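Local coordinates for ABC transporter substrate-binding protein (Rhizobium radiobacter, PDB 6TFX) that binds the mannityl-opine mannopinic acid as a periplasmic solute-binding protein, probably handing it to an ABC transporter for import, at residues A248-H254 against A454-N460; I280-R284 against S344-L348. All blocks are in the same frame, centred on the assembly; numbering follows the deposited sequence.

Contact 1 is the deeper of the two: residues 248-254 and 454-460 run side by side as sheet strands, almost wholly buried, and are joined by backbone hydrogen bonds. Contact 2 lies about 11 Å away, centre to centre, where helical residues 280-284 and 344-348 pack mainly through side chains, with no backbone hydrogen bond between them, and one flank is exposed to solvent. The two meet where the helices lie against the strands: Leu345 touches Asn251, and Ile280 touches Thr458. Both reach the same bound opine. Contact 1 offers it a carboxylate and two carboxamides, whereas contact 2 sends in one arginine from an otherwise largely apolar interface.

Contact 1 (A248-H254 against A454-N460); sequences AELNLLH and AIPLTEN. With N72 ((2~{R})-2-[[(3~{R},4~{R},5~{S})-3,4,5,6-tetrakis(oxidanyl)-2-oxidanylidene-hexyl]amino]pentanedioic acid), chain C.
The side-chain amides of Asn251 and Asn460 approach each other beside the bound opine, their planes 39° apart. At the other end of the contact, Ala454 CB meets the His254 ring obliquely, 3.9 Å from His254 ND1, while Phe399 lies nearly parallel to that ring. The Asn460 torsion is an unusual one, chi1 34°, holding CG between the backbone N and the carbonyl carbon; this keeps OD1 close enough to accept a hydrogen bond from N72 OAM at 3.1 Å. Glu249 is extended beyond CG, and its two carboxylate oxygens divide the ligand: OE2 accepts from N72 N at 2.7 Å and OE1 from N72 OAD at 3.0 Å. A water bridges Glu249 OE1 (2.7 Å) and Asn460 O, with more acceptors around it than it has protons. The strands themselves form an antiparallel ladder in the mixed sheet of one lobe of this periplasmic binding protein, and their ends by Glu249 and Asn460 line the ligand cleft. Glu249 with Asn460 and Leu253 with Ile455 are hydrogen-bonded pairs. Between Leu250 and Leu252 the register slips by one residue in a beta bulge, where Asn251 N donates to Thr458 O and Asn251 O accepts from Leu457 N. On the face shared with His254, Leu252 CD2 rests 3.7 Å from Pro456 CA; on the other, Leu253 CG meets Leu457 CD1 at 4.2 Å, the two side chains crossing at about a right angle.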
ATOM      1  N   ALA A 248      -7.476   4.297  -4.607  1.00 16.34           N
ATOM      2  CA  ALA A 248      -7.717   5.143  -3.448  1.00 14.20           C
ATOM      3  C   ALA A 248      -7.351   4.348  -2.194  1.00 18.07           C
ATOM      4  O   ALA A 248      -7.675   3.156  -2.073  1.00 16.94           O
ATOM      5  CB  ALA A 248      -9.171   5.546  -3.407  1.00 14.91           C
ATOM      6  N   GLU A 249      -6.633   4.999  -1.267  1.00 14.58           N
ATOM      7  CA  GLU A 249      -6.246   4.319  -0.029  1.00 13.57           C
ATOM      8  C   GLU A 249      -7.282   4.643   1.043  1.00 17.10           C
ATOM      9  O   GLU A 249      -7.590   5.822   1.251  1.00 16.98           O
ATOM     10  CB  GLU A 249      -4.863   4.829   0.424  1.00 15.04           C
ATOM     11  CG  GLU A 249      -3.768   4.475  -0.563  1.00 15.32           C
ATOM     12  CD  GLU A 249      -2.424   4.963  -0.064  1.00 23.40           C
ATOM     13  OE1 GLU A 249      -2.127   6.167  -0.231  1.00 21.16           O
ATOM     14  OE2 GLU A 249      -1.675   4.146   0.514  1.00 19.96           O
ATOM     15  N   LEU A 250      -7.847   3.614   1.686  1.00 14.54           N
ATOM     16  CA  LEU A 250      -8.862   3.849   2.721  1.00 13.65           C
ATOM     17  C   LEU A 250      -8.208   4.032   4.068  1.00 16.77           C
ATOM     18  O   LEU A 250      -7.412   3.174   4.487  1.00 14.65           O
ATOM     19  CB  LEU A 250      -9.832   2.651   2.809  1.00 13.59           C
ATOM     20  CG  LEU A 250     -10.880   2.633   3.935  1.00 17.81           C
ATOM     21  CD1 LEU A 250     -11.806   3.837   3.887  1.00 17.65           C
ATOM     22  CD2 LEU A 250     -11.678   1.354   3.896  1.00 17.40           C
ATOM     23  N   ASN A 251      -8.621   5.106   4.777  1.00 15.93           N
ATOM     24  CA  ASN A 251      -8.148   5.411   6.118  1.00 15.61           C
ATOM     25  C   ASN A 251      -9.186   4.918   7.106  1.00 16.34           C
ATOM     26  O   ASN A 251     -10.377   5.195   6.919  1.00 15.79           O
ATOM     27  CB  ASN A 251      -8.010   6.930   6.283  1.00 14.47           C
ATOM     28  CG  ASN A 251      -7.166   7.527   5.184  1.00 18.05           C
ATOM     29  OD1 ASN A 251      -7.664   8.277   4.310  1.00 18.84           O
ATOM     30  ND2 ASN A 251      -5.900   7.164   5.174  1.00 13.17           N
ATOM     31  N   LEU A 252      -8.753   4.190   8.131  1.00 13.79           N
ATOM     32  CA  LEU A 252      -9.679   3.727   9.165  1.00 13.53           C
ATOM     33  C   LEU A 252      -9.048   3.965  10.512  1.00 16.35           C
ATOM     34  O   LEU A 252      -7.808   3.955  10.605  1.00 13.47           O
ATOM     35  CB  LEU A 252      -9.902   2.217   9.076  1.00 13.68           C
ATOM     36  CG  LEU A 252     -10.643   1.715   7.835  1.00 16.56           C
ATOM     37  CD1 LEU A 252      -9.719   0.846   6.970  1.00 16.69           C
ATOM     38  CD2 LEU A 252     -11.861   0.915   8.248  1.00 18.04           C
ATOM     39  N   LEU A 253      -9.881   4.065  11.560  1.00 13.92           N
ATOM     40  CA  LEU A 253      -9.403   4.033  12.950  1.00 14.52           C
ATOM     41  C   LEU A 253      -9.602   2.580  13.357  1.00 16.83           C
ATOM     42  O   LEU A 253     -10.755   2.134  13.511  1.00 15.73           O
ATOM     43  CB  LEU A 253     -10.295   4.919  13.853  1.00 15.08           C
ATOM     44  CG  LEU A 253     -10.184   6.400  13.606  1.00 17.45           C
ATOM     45  CD1 LEU A 253     -11.337   7.144  14.305  1.00 17.64           C
ATOM     46  CD2 LEU A 253      -8.835   6.912  14.120  1.00 16.96           C
ATOM     47  N   HIS A 254      -8.488   1.814  13.498  1.00 13.37           N
ATOM     48  CA  HIS A 254      -8.540   0.419  13.939  1.00 13.24           C
ATOM     49  C   HIS A 254      -8.443   0.476  15.451  1.00 17.68           C
ATOM     50  O   HIS A 254      -7.451   0.987  15.972  1.00 16.71           O
ATOM     51  CB  HIS A 254      -7.348  -0.368  13.397  1.00 13.15           C
ATOM     52  CG  HIS A 254      -7.387  -0.466  11.908  1.00 15.19           C
ATOM     53  ND1 HIS A 254      -8.063  -1.500  11.273  1.00 16.86           N
ATOM     54  CD2 HIS A 254      -6.848   0.355  10.978  1.00 16.25           C
ATOM     55  CE1 HIS A 254      -7.931  -1.272   9.971  1.00 16.20           C
ATOM     56  NE2 HIS A 254      -7.203  -0.176   9.733  1.00 16.17           N
ATOM     57  N   ALA A 454     -13.308  -1.352  13.631  1.00 15.94           N
ATOM     58  CA  ALA A 454     -12.663  -0.281  12.896  1.00 16.80           C
ATOM     59  C   ALA A 454     -13.743   0.662  12.433  1.00 19.42           C
ATOM     60  O   ALA A 454     -14.892   0.235  12.229  1.00 18.11           O
ATOM     61  CB  ALA A 454     -11.891  -0.825  11.703  1.00 18.26           C
ATOM     62  N   ILE A 455     -13.392   1.938  12.339  1.00 14.34           N
ATOM     63  CA  ILE A 455     -14.310   2.994  11.906  1.00 13.74           C
ATOM     64  C   ILE A 455     -13.743   3.557  10.621  1.00 15.78           C
ATOM     65  O   ILE A 455     -12.643   4.109  10.609  1.00 15.74           O
ATOM     66  CB  ILE A 455     -14.446   4.102  12.981  1.00 16.72           C
ATOM     67  CG1 ILE A 455     -14.895   3.526  14.343  1.00 17.65           C
ATOM     68  CG2 ILE A 455     -15.415   5.185  12.455  1.00 18.98           C
ATOM     69  CD1 ILE A 455     -14.569   4.481  15.498  1.00 18.77           C
ATOM     70  N   PRO A 456     -14.481   3.432   9.515  1.00 15.17           N
ATOM     71  CA  PRO A 456     -13.949   3.943   8.247  1.00 15.56           C
ATOM     72  C   PRO A 456     -14.033   5.445   8.181  1.00 19.62           C
ATOM     73  O   PRO A 456     -14.972   6.069   8.712  1.00 18.92           O
ATOM     74  CB  PRO A 456     -14.871   3.335   7.190  1.00 18.12           C
ATOM     75  CG  PRO A 456     -16.132   3.036   7.904  1.00 21.68           C
ATOM     76  CD  PRO A 456     -15.793   2.772   9.353  1.00 18.00           C
ATOM     77  N   LEU A 457     -13.042   6.026   7.524  1.00 16.79           N
ATOM     78  CA  LEU A 457     -13.047   7.464   7.340  1.00 17.74           C
ATOM     79  C   LEU A 457     -13.199   7.677   5.850  1.00 20.77           C
ATOM     80  O   LEU A 457     -14.164   7.189   5.271  1.00 20.50           O
ATOM     81  CB  LEU A 457     -11.767   8.088   7.931  1.00 18.52           C
ATOM     82  CG  LEU A 457     -11.493   7.688   9.395  1.00 23.82           C
ATOM     83  CD1 LEU A 457     -10.218   8.228   9.848  1.00 24.66           C
ATOM     84  CD2 LEU A 457     -12.612   8.130  10.291  1.00 28.57           C
ATOM     85  N   THR A 458     -12.267   8.375   5.234  1.00 15.51           N
ATOM     86  CA  THR A 458     -12.315   8.612   3.796  1.00 14.76           C
ATOM     87  C   THR A 458     -11.282   7.712   3.110  1.00 17.78           C
ATOM     88  O   THR A 458     -10.350   7.222   3.765  1.00 16.38           O
ATOM     89  CB  THR A 458     -11.902  10.072   3.529  1.00 19.47           C
ATOM     90  OG1 THR A 458     -10.674  10.333   4.242  1.00 17.57           O
ATOM     91  CG2 THR A 458     -12.990  11.062   3.924  1.00 19.67           C
ATOM     92  N   GLU A 459     -11.405   7.559   1.773  1.00 15.31           N
ATOM     93  CA  GLU A 459     -10.367   6.946   0.958  1.00 13.91           C
ATOM     94  C   GLU A 459      -9.881   8.099   0.072  1.00 16.91           C
ATOM     95  O   GLU A 459     -10.691   8.979  -0.284  1.00 16.70           O
ATOM     96  CB  GLU A 459     -10.847   5.733   0.133  1.00 14.79           C
ATOM     97  CG  GLU A 459     -11.923   6.036  -0.890  1.00 19.44           C
ATOM     98  CD  GLU A 459     -12.526   4.813  -1.557  1.00 27.83           C
ATOM     99  OE1 GLU A 459     -12.141   3.677  -1.201  1.00 20.24           O
ATOM    100  OE2 GLU A 459     -13.425   4.998  -2.409  1.00 27.33           O
ATOM    101  N   ASN A 460      -8.577   8.139  -0.236  1.00 14.98           N
ATOM    102  CA  ASN A 460      -8.068   9.223  -1.074  1.00 14.80           C
ATOM    103  C   ASN A 460      -7.195   8.686  -2.226  1.00 17.25           C
ATOM    104  O   ASN A 460      -6.342   7.813  -2.027  1.00 15.76           O
ATOM    105  CB  ASN A 460      -7.210  10.210  -0.251  1.00 16.12           C
ATOM    106  CG  ASN A 460      -6.422   9.562   0.873  1.00 18.64           C
ATOM    107  OD1 ASN A 460      -5.459   8.781   0.668  1.00 17.25           O
ATOM    108  ND2 ASN A 460      -6.862   9.824   2.067  1.00 14.01           N
TER
HETATM  109  OAB N72 C 601      -4.637  11.611   4.378  1.00 21.50           O
HETATM  110  CAF N72 C 601      -4.462  10.183   4.461  1.00 20.18           C
HETATM  111  CAG N72 C 601      -3.007   9.634   4.279  1.00 24.02           C
HETATM  112  OAC N72 C 601      -2.133  10.563   3.723  1.00 19.48           O
HETATM  113  CAH N72 C 601      -3.020   8.201   3.745  1.00 18.82           C
HETATM  114  OAM N72 C 601      -4.149   7.640   3.192  1.00 15.25           O
HETATM  115  CAI N72 C 601      -2.138   7.448   2.769  1.00 24.60           C
HETATM  116  OAD N72 C 601      -1.622   8.320   1.788  1.00 17.85           O
HETATM  117  CAJ N72 C 601      -1.179   6.515   3.468  1.00 17.64           C
HETATM  118  OAE N72 C 601      -1.487   6.097   4.613  1.00 16.87           O
HETATM  119  CAK N72 C 601       0.176   6.141   2.801  1.00 16.54           C
HETATM  120  N   N72 C 601       0.195   4.754   2.402  1.00 16.42           N
HETATM  121  CA  N72 C 601       1.075   3.815   2.986  1.00 24.14           C
HETATM  122  C   N72 C 601       1.800   4.194   4.247  1.00 18.56           C
HETATM  123  O   N72 C 601       1.525   4.042   5.503  1.00 16.41           O
HETATM  124  CB  N72 C 601       0.429   2.426   2.977  1.00 20.82           C
HETATM  125  CG  N72 C 601       0.893   1.372   3.982  1.00 16.80           C
HETATM  126  CD  N72 C 601       0.722  -0.063   3.478  1.00 18.84           C
HETATM  127  OE1 N72 C 601       0.788  -0.351   2.240  1.00 17.16           O
HETATM  128  OE2 N72 C 601       0.530  -0.969   4.320  1.00 16.65           O
HETATM  129  OXT N72 C 601       2.856   4.683   3.806  1.00 17.33           O
HETATM  130  O   HOH W   1      -3.510   7.960  -1.635  1.00 21.84           O

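Contact 2 (I280-R284 against S344-L348); sequences IAKYR and SLAQL. With N72 ((2~{R})-2-[[(3~{R},4~{R},5~{S})-3,4,5,6-tetrakis(oxidanyl)-2-oxidanylidene-hexyl]amino]pentanedioic acid), chain C.
Ile280 and Leu345 form the close-packed part of this helix pair. Their side chains cross at about a right angle, with Ile280 CG2 3.9 Å from Leu345 CD1, and Leu348 CD1 comes in beside them, 4.1 Å from the same Ile280 methyl. Against this cluster lie Thr458 and Leu457 of the sheet. The axes of the two short helical segments come no closer than 12.2 Å, their directions 129° apart, so long side chains have to span the gap. Arg284 is one that does: its chain bends at chi3 and carries the guanidinium alongside the 344-348 helix, where Leu345 CD1 lies over one face, offset toward the rim. Ser344 OG is at the edge, 2.9 Å from Arg284 NH2; the hydroxyl hydrogen-bonds to Pro340 O and Gly341 O. Arg284 NH2 is itself bonded to Gly341 O, which should limit rotation of the guanidinium. Arg284 NH1 donates to N72 OAB at 2.8 Å, with an angle of 150° at the hydrogen. Packing is sparser on the solvent side. There the exposed Tyr283 leans its ring toward the partly exposed Leu348, meeting it obliquely, with Tyr283 CD2 4.1 Å from Leu348 CD1. Two helices laid against a mixed sheet, with one contributing a polar side chain to the cleft, are in keeping with one lobe of a family 5 solute-binding protein, whose ligand sits in the cleft between two lobes.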
ATOM      1  N   ILE A 280     -15.267  15.221   6.401  1.00 17.37           N
ATOM      2  CA  ILE A 280     -13.839  15.250   6.066  1.00 16.27           C
ATOM      3  C   ILE A 280     -13.703  15.270   4.528  1.00 19.72           C
ATOM      4  O   ILE A 280     -12.890  16.031   3.983  1.00 19.81           O
ATOM      5  CB  ILE A 280     -13.093  14.023   6.664  1.00 18.81           C
ATOM      6  CG1 ILE A 280     -13.086  14.129   8.202  1.00 20.53           C
ATOM      7  CG2 ILE A 280     -11.649  13.891   6.094  1.00 18.15           C
ATOM      8  CD1 ILE A 280     -12.696  12.798   8.907  1.00 25.97           C
ATOM      9  N   ALA A 281     -14.517  14.444   3.836  1.00 17.24           N
ATOM     10  CA  ALA A 281     -14.482  14.373   2.358  1.00 19.22           C
ATOM     11  C   ALA A 281     -14.889  15.714   1.739  1.00 23.54           C
ATOM     12  O   ALA A 281     -14.244  16.165   0.794  1.00 23.76           O
ATOM     13  CB  ALA A 281     -15.404  13.253   1.871  1.00 21.10           C
ATOM     14  N   LYS A 282     -15.933  16.372   2.286  1.00 19.74           N
ATOM     15  CA  LYS A 282     -16.390  17.686   1.775  1.00 19.78           C
ATOM     16  C   LYS A 282     -15.303  18.736   1.966  1.00 23.38           C
ATOM     17  O   LYS A 282     -15.028  19.504   1.053  1.00 25.18           O
ATOM     18  CB  LYS A 282     -17.669  18.139   2.501  1.00 25.14           C
ATOM     19  CG  LYS A 282     -18.938  17.905   1.685  1.00 54.55           C
ATOM     20  CD  LYS A 282     -20.126  18.724   2.199  1.00 67.02           C
ATOM     21  CE  LYS A 282     -20.943  18.027   3.266  1.00 76.49           C
ATOM     22  NZ  LYS A 282     -21.825  16.968   2.703  1.00 84.96           N
ATOM     23  N   TYR A 283     -14.648  18.732   3.141  1.00 20.01           N
ATOM     24  CA  TYR A 283     -13.578  19.685   3.462  1.00 20.50           C
ATOM     25  C   TYR A 283     -12.358  19.476   2.565  1.00 22.62           C
ATOM     26  O   TYR A 283     -11.840  20.441   1.981  1.00 22.64           O
ATOM     27  CB  TYR A 283     -13.177  19.556   4.943  1.00 21.85           C
ATOM     28  CG  TYR A 283     -11.932  20.338   5.298  1.00 24.58           C
ATOM     29  CD1 TYR A 283     -11.962  21.728   5.395  1.00 27.08           C
ATOM     30  CD2 TYR A 283     -10.724  19.692   5.541  1.00 25.94           C
ATOM     31  CE1 TYR A 283     -10.806  22.457   5.661  1.00 27.55           C
ATOM     32  CE2 TYR A 283      -9.562  20.412   5.819  1.00 27.93           C
ATOM     33  CZ  TYR A 283      -9.614  21.794   5.904  1.00 38.31           C
ATOM     34  OH  TYR A 283      -8.486  22.518   6.217  1.00 42.92           O
ATOM     35  N   ARG A 284     -11.874  18.216   2.484  1.00 18.89           N
ATOM     36  CA  ARG A 284     -10.677  17.905   1.685  1.00 18.76           C
ATOM     37  C   ARG A 284     -10.912  18.013   0.187  1.00 22.00           C
ATOM     38  O   ARG A 284      -9.994  18.397  -0.531  1.00 22.61           O
ATOM     39  CB  ARG A 284     -10.113  16.531   2.040  1.00 17.83           C
ATOM     40  CG  ARG A 284      -9.461  16.526   3.416  1.00 18.54           C
ATOM     41  CD  ARG A 284      -8.873  15.160   3.749  1.00 20.11           C
ATOM     42  NE  ARG A 284      -7.710  15.327   4.615  1.00 17.86           N
ATOM     43  CZ  ARG A 284      -6.831  14.363   4.898  1.00 20.13           C
ATOM     44  NH1 ARG A 284      -7.005  13.132   4.423  1.00 16.46           N
ATOM     45  NH2 ARG A 284      -5.772  14.627   5.658  1.00 17.79           N
ATOM     46  N   SER A 344      -2.475  15.410   9.378  1.00 17.11           N
ATOM     47  CA  SER A 344      -3.599  16.337   9.239  1.00 17.66           C
ATOM     48  C   SER A 344      -4.929  15.597   9.433  1.00 18.29           C
ATOM     49  O   SER A 344      -5.809  16.116  10.111  1.00 19.33           O
ATOM     50  CB  SER A 344      -3.550  17.063   7.896  1.00 21.91           C
ATOM     51  OG  SER A 344      -3.613  16.130   6.837  1.00 31.82           O
ATOM     52  N   LEU A 345      -5.042  14.352   8.922  1.00 15.78           N
ATOM     53  CA  LEU A 345      -6.271  13.573   9.137  1.00 15.52           C
ATOM     54  C   LEU A 345      -6.490  13.317  10.645  1.00 17.59           C
ATOM     55  O   LEU A 345      -7.604  13.492  11.148  1.00 18.26           O
ATOM     56  CB  LEU A 345      -6.220  12.243   8.371  1.00 15.80           C
ATOM     57  CG  LEU A 345      -7.501  11.382   8.450  1.00 17.65           C
ATOM     58  CD1 LEU A 345      -8.765  12.155   8.004  1.00 18.14           C
ATOM     59  CD2 LEU A 345      -7.357  10.178   7.583  1.00 17.72           C
ATOM     60  N   ALA A 346      -5.419  12.936  11.376  1.00 15.65           N
ATOM     61  CA  ALA A 346      -5.550  12.687  12.821  1.00 15.29           C
ATOM     62  C   ALA A 346      -6.001  13.976  13.545  1.00 18.31           C
ATOM     63  O   ALA A 346      -6.804  13.919  14.478  1.00 18.83           O
ATOM     64  CB  ALA A 346      -4.219  12.190  13.392  1.00 17.07           C
ATOM     65  N   GLN A 347      -5.501  15.137  13.089  1.00 15.70           N
ATOM     66  CA  GLN A 347      -5.904  16.423  13.679  1.00 16.57           C
ATOM     67  C   GLN A 347      -7.380  16.718  13.394  1.00 20.09           C
ATOM     68  O   GLN A 347      -8.072  17.270  14.250  1.00 20.44           O
ATOM     69  CB  GLN A 347      -5.022  17.561  13.171  1.00 18.82           C
ATOM     70  CG  GLN A 347      -3.639  17.506  13.827  1.00 25.49           C
ATOM     71  CD  GLN A 347      -2.596  18.290  13.087  1.00 42.07           C
ATOM     72  OE1 GLN A 347      -2.855  18.900  12.043  1.00 35.73           O
ATOM     73  NE2 GLN A 347      -1.377  18.262  13.599  1.00 38.56           N
ATOM     74  N   LEU A 348      -7.874  16.348  12.204  1.00 17.23           N
ATOM     75  CA  LEU A 348      -9.308  16.552  11.891  1.00 16.96           C
ATOM     76  C   LEU A 348     -10.174  15.683  12.797  1.00 19.52           C
ATOM     77  O   LEU A 348     -11.185  16.160  13.330  1.00 19.69           O
ATOM     78  CB  LEU A 348      -9.608  16.218  10.438  1.00 16.78           C
ATOM     79  CG  LEU A 348      -9.003  17.179   9.392  1.00 22.08           C
ATOM     80  CD1 LEU A 348      -9.313  16.683   7.999  1.00 22.94           C
ATOM     81  CD2 LEU A 348      -9.553  18.622   9.546  1.00 24.19           C
TER
HETATM   82  OAB N72 C 601      -4.637  11.611   4.378  1.00 21.50           O
HETATM   83  CAF N72 C 601      -4.462  10.183   4.461  1.00 20.18           C
HETATM   84  CAG N72 C 601      -3.007   9.634   4.279  1.00 24.02           C
HETATM   85  OAC N72 C 601      -2.133  10.563   3.723  1.00 19.48           O
HETATM   86  CAH N72 C 601      -3.020   8.201   3.745  1.00 18.82           C
HETATM   87  OAM N72 C 601      -4.149   7.640   3.192  1.00 15.25           O
HETATM   88  CAI N72 C 601      -2.138   7.448   2.769  1.00 24.60           C
HETATM   89  OAD N72 C 601      -1.622   8.320   1.788  1.00 17.85           O
HETATM   90  CAJ N72 C 601      -1.179   6.515   3.468  1.00 17.64           C
HETATM   91  OAE N72 C 601      -1.487   6.097   4.613  1.00 16.87           O
HETATM   92  CAK N72 C 601       0.176   6.141   2.801  1.00 16.54           C
HETATM   93  N   N72 C 601       0.195   4.754   2.402  1.00 16.42           N
HETATM   94  CA  N72 C 601       1.075   3.815   2.986  1.00 24.14           C
HETATM   95  C   N72 C 601       1.800   4.194   4.247  1.00 18.56           C
HETATM   96  O   N72 C 601       1.525   4.042   5.503  1.00 16.41           O
HETATM   97  CB  N72 C 601       0.429   2.426   2.977  1.00 20.82           C
HETATM   98  CG  N72 C 601       0.893   1.372   3.982  1.00 16.80           C
HETATM   99  CD  N72 C 601       0.722  -0.063   3.478  1.00 18.84           C
HETATM  100  OE1 N72 C 601       0.788  -0.351   2.240  1.00 17.16           O
HETATM  101  OE2 N72 C 601       0.530  -0.969   4.320  1.00 16.65           O
HETATM  102  OXT N72 C 601       2.856   4.683   3.806  1.00 17.33           O